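Local atomic coordinates of KDGF (Halomonas sp., PDB entry 5FQ0), a protein that probably converts the unsaturated monouronates released from pectin or alginate into linear ketonized sugars, using a metal-binding cupin barrel. Residues H48-H53 and T87-V92. Residues are numbered along the deposited sequence; the frame is centred on the assembly and turned at random.
Sequences HQHERH and TMHGAV. With NI (nickel (II) ion), chain H.
Met-88 lays its thioether across the side chain of Gln-49, with SD of Met-88 3.2 Å from CG of Gln-49. The two side chains cross at about a right angle. Gln-49 is extended beyond CG, whereas Met-88 bends at both chi2 and chi3 (-67° and -53°), which carries its CE back to 3.4 Å from His-48 N. An alanine in place of Met-88 would probably leave the aliphatic part of Gln-49 without its cover and free to turn.

On the metal side, NE2 of His-48, His-50 and His-89 all bind nickel, with His-89 NE2 at 2.1 Å from the ion. The His-48 and His-89 rings lie oblique to each other, their planes at 59°. CD2 of His-50 comes in at the edge of the His-89 ring, 3.3 Å from CE1 of His-89. The far nitrogen of His-89 is also held: ND1 donates to Thr-87 O at 2.9 Å, nearly in the ring plane. With NE2 on nickel and ND1 on Thr-87 O, the ring is held at both nitrogens and its rotation is fixed. A water accepts from His-50 N and lies within hydrogen-bonding distance of the same Thr-87 O. His-48 ND1 is hydrogen-bonded to Thr-46 O. Gln-55 OE1 is a further nickel ligand, in the place where the classic cupin site, three histidines and a carboxylate, has its glutamate.

The backbones of His-48 and His-89 form an antiparallel hydrogen-bonded pair, with both N-to-O distances, His-48 N to His-89 O and His-89 N to His-48 O, at 2.9 Å. This joins the end of strand 44-48 to strand 89-93, which has strand 64-68 on its other side in the four-stranded sheet.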
loop_
_atom_site.group_PDB
_atom_site.type_symbol
_atom_site.label_atom_id
_atom_site.label_comp_id
_atom_site.label_asym_id
_atom_site.label_seq_id
_atom_site.Cartn_x
_atom_site.Cartn_y
_atom_site.Cartn_z
ATOM N N HIS B 48 -8.793 12.557 12.775
ATOM C CA HIS B 48 -10.078 11.878 12.782
ATOM C C HIS B 48 -9.780 10.410 13.151
ATOM O O HIS B 48 -8.613 9.984 13.226
ATOM C CB HIS B 48 -10.721 11.980 11.392
ATOM C CG HIS B 48 -9.914 11.282 10.336
ATOM N ND1 HIS B 48 -8.745 11.809 9.833
ATOM C CD2 HIS B 48 -10.039 10.051 9.783
ATOM C CE1 HIS B 48 -8.224 10.967 8.958
ATOM N NE2 HIS B 48 -8.983 9.890 8.918
ATOM N N GLN B 49 -10.844 9.657 13.391
ATOM C CA GLN B 49 -10.805 8.241 13.771
ATOM C C GLN B 49 -11.753 7.558 12.838
ATOM O O GLN B 49 -12.730 8.180 12.401
ATOM C CB GLN B 49 -11.479 8.041 15.127
ATOM C CG GLN B 49 -10.675 8.380 16.341
ATOM C CD GLN B 49 -11.273 7.773 17.597
ATOM O OE1 GLN B 49 -12.410 7.303 17.580
ATOM N NE2 GLN B 49 -10.491 7.749 18.682
ATOM N N HIS B 50 -11.519 6.281 12.564
ATOM C CA HIS B 50 -12.550 5.486 11.932
ATOM C C HIS B 50 -13.150 4.502 12.927
ATOM O O HIS B 50 -12.427 3.746 13.556
ATOM C CB HIS B 50 -12.004 4.785 10.689
ATOM C CG HIS B 50 -11.297 5.725 9.772
ATOM N ND1 HIS B 50 -11.968 6.674 9.029
ATOM C CD2 HIS B 50 -9.977 5.912 9.531
ATOM C CE1 HIS B 50 -11.089 7.385 8.343
ATOM N NE2 HIS B 50 -9.876 6.932 8.624
ATOM N N GLU B 51 -14.471 4.544 13.064
ATOM C CA GLU B 51 -15.208 3.586 13.904
ATOM C C GLU B 51 -15.001 2.150 13.400
ATOM O O GLU B 51 -14.840 1.222 14.194
ATOM C CB GLU B 51 -16.700 3.961 13.895
ATOM C CG GLU B 51 -17.671 2.894 14.392
ATOM C CD GLU B 51 -17.810 2.924 15.900
ATOM O OE1 GLU B 51 -18.334 3.942 16.403
ATOM O OE2 GLU B 51 -17.392 1.951 16.584
ATOM N N ARG B 52 -14.993 1.969 12.078
ATOM C CA ARG B 52 -15.075 0.622 11.494
ATOM C C ARG B 52 -13.900 0.170 10.632
ATOM O O ARG B 52 -13.910 -0.976 10.151
ATOM C CB ARG B 52 -16.350 0.476 10.626
ATOM C CG ARG B 52 -17.684 0.581 11.358
ATOM C CD ARG B 52 -17.794 -0.397 12.534
ATOM N NE ARG B 52 -17.678 -1.789 12.104
ATOM C CZ ARG B 52 -17.987 -2.862 12.846
ATOM N NH1 ARG B 52 -18.454 -2.737 14.082
ATOM N NH2 ARG B 52 -17.805 -4.085 12.343
ATOM N N HIS B 53 -12.942 1.053 10.342
ATOM C CA HIS B 53 -11.872 0.690 9.382
ATOM C C HIS B 53 -10.470 0.782 9.990
ATOM O O HIS B 53 -10.138 1.790 10.654
ATOM C CB HIS B 53 -11.948 1.616 8.151
ATOM C CG HIS B 53 -13.245 1.543 7.408
ATOM N ND1 HIS B 53 -14.362 2.272 7.766
ATOM C CD2 HIS B 53 -13.585 0.854 6.293
ATOM C CE1 HIS B 53 -15.335 2.030 6.912
ATOM N NE2 HIS B 53 -14.890 1.174 6.004
ATOM N N THR B 87 -8.486 4.866 16.282
ATOM C CA THR B 87 -7.195 5.535 16.555
ATOM C C THR B 87 -7.199 6.869 15.780
ATOM O O THR B 87 -7.456 6.910 14.563
ATOM C CB THR B 87 -5.947 4.667 16.212
ATOM O OG1 THR B 87 -6.037 3.404 16.864
ATOM C CG2 THR B 87 -4.624 5.310 16.672
ATOM N N MET B 88 -6.975 7.954 16.513
ATOM C CA MET B 88 -6.900 9.287 15.943
ATOM C C MET B 88 -5.647 9.444 15.122
ATOM O O MET B 88 -4.547 9.115 15.570
ATOM C CB MET B 88 -6.871 10.345 17.062
ATOM C CG MET B 88 -8.217 10.556 17.751
ATOM S SD MET B 88 -9.466 11.280 16.668
ATOM C CE MET B 88 -8.521 12.687 16.120
ATOM N N HIS B 89 -5.799 9.989 13.927
ATOM C CA HIS B 89 -4.656 10.185 13.066
ATOM C C HIS B 89 -4.980 11.357 12.152
ATOM O O HIS B 89 -6.157 11.668 11.901
ATOM C CB HIS B 89 -4.336 8.896 12.264
ATOM C CG HIS B 89 -5.467 8.415 11.401
ATOM N ND1 HIS B 89 -6.593 7.795 11.916
ATOM C CD2 HIS B 89 -5.660 8.494 10.067
ATOM C CE1 HIS B 89 -7.432 7.526 10.934
ATOM N NE2 HIS B 89 -6.873 7.903 9.794
ATOM N N GLY B 90 -3.935 12.026 11.700
ATOM C CA GLY B 90 -4.037 13.199 10.811
ATOM C C GLY B 90 -2.674 13.421 10.183
ATOM O O GLY B 90 -1.700 12.760 10.557
ATOM N N ALA B 91 -2.585 14.352 9.241
ATOM C CA ALA B 91 -1.319 14.590 8.515
ATOM C C ALA B 91 -1.227 16.006 7.985
ATOM O O ALA B 91 -2.230 16.603 7.609
ATOM C CB ALA B 91 -1.190 13.608 7.328
ATOM N N VAL B 92 -0.003 16.510 7.892
ATOM C CA VAL B 92 0.256 17.735 7.165
ATOM C C VAL B 92 1.308 17.376 6.115
ATOM O O VAL B 92 2.389 16.867 6.442
ATOM C CB VAL B 92 0.765 18.896 8.084
ATOM C CG1 VAL B 92 0.965 20.191 7.274
ATOM C CG2 VAL B 92 -0.199 19.164 9.236
HETATM NI NI NI H . -8.162 8.014 8.140
HETATM O O HOH W 1 -9.132 5.213 13.374
#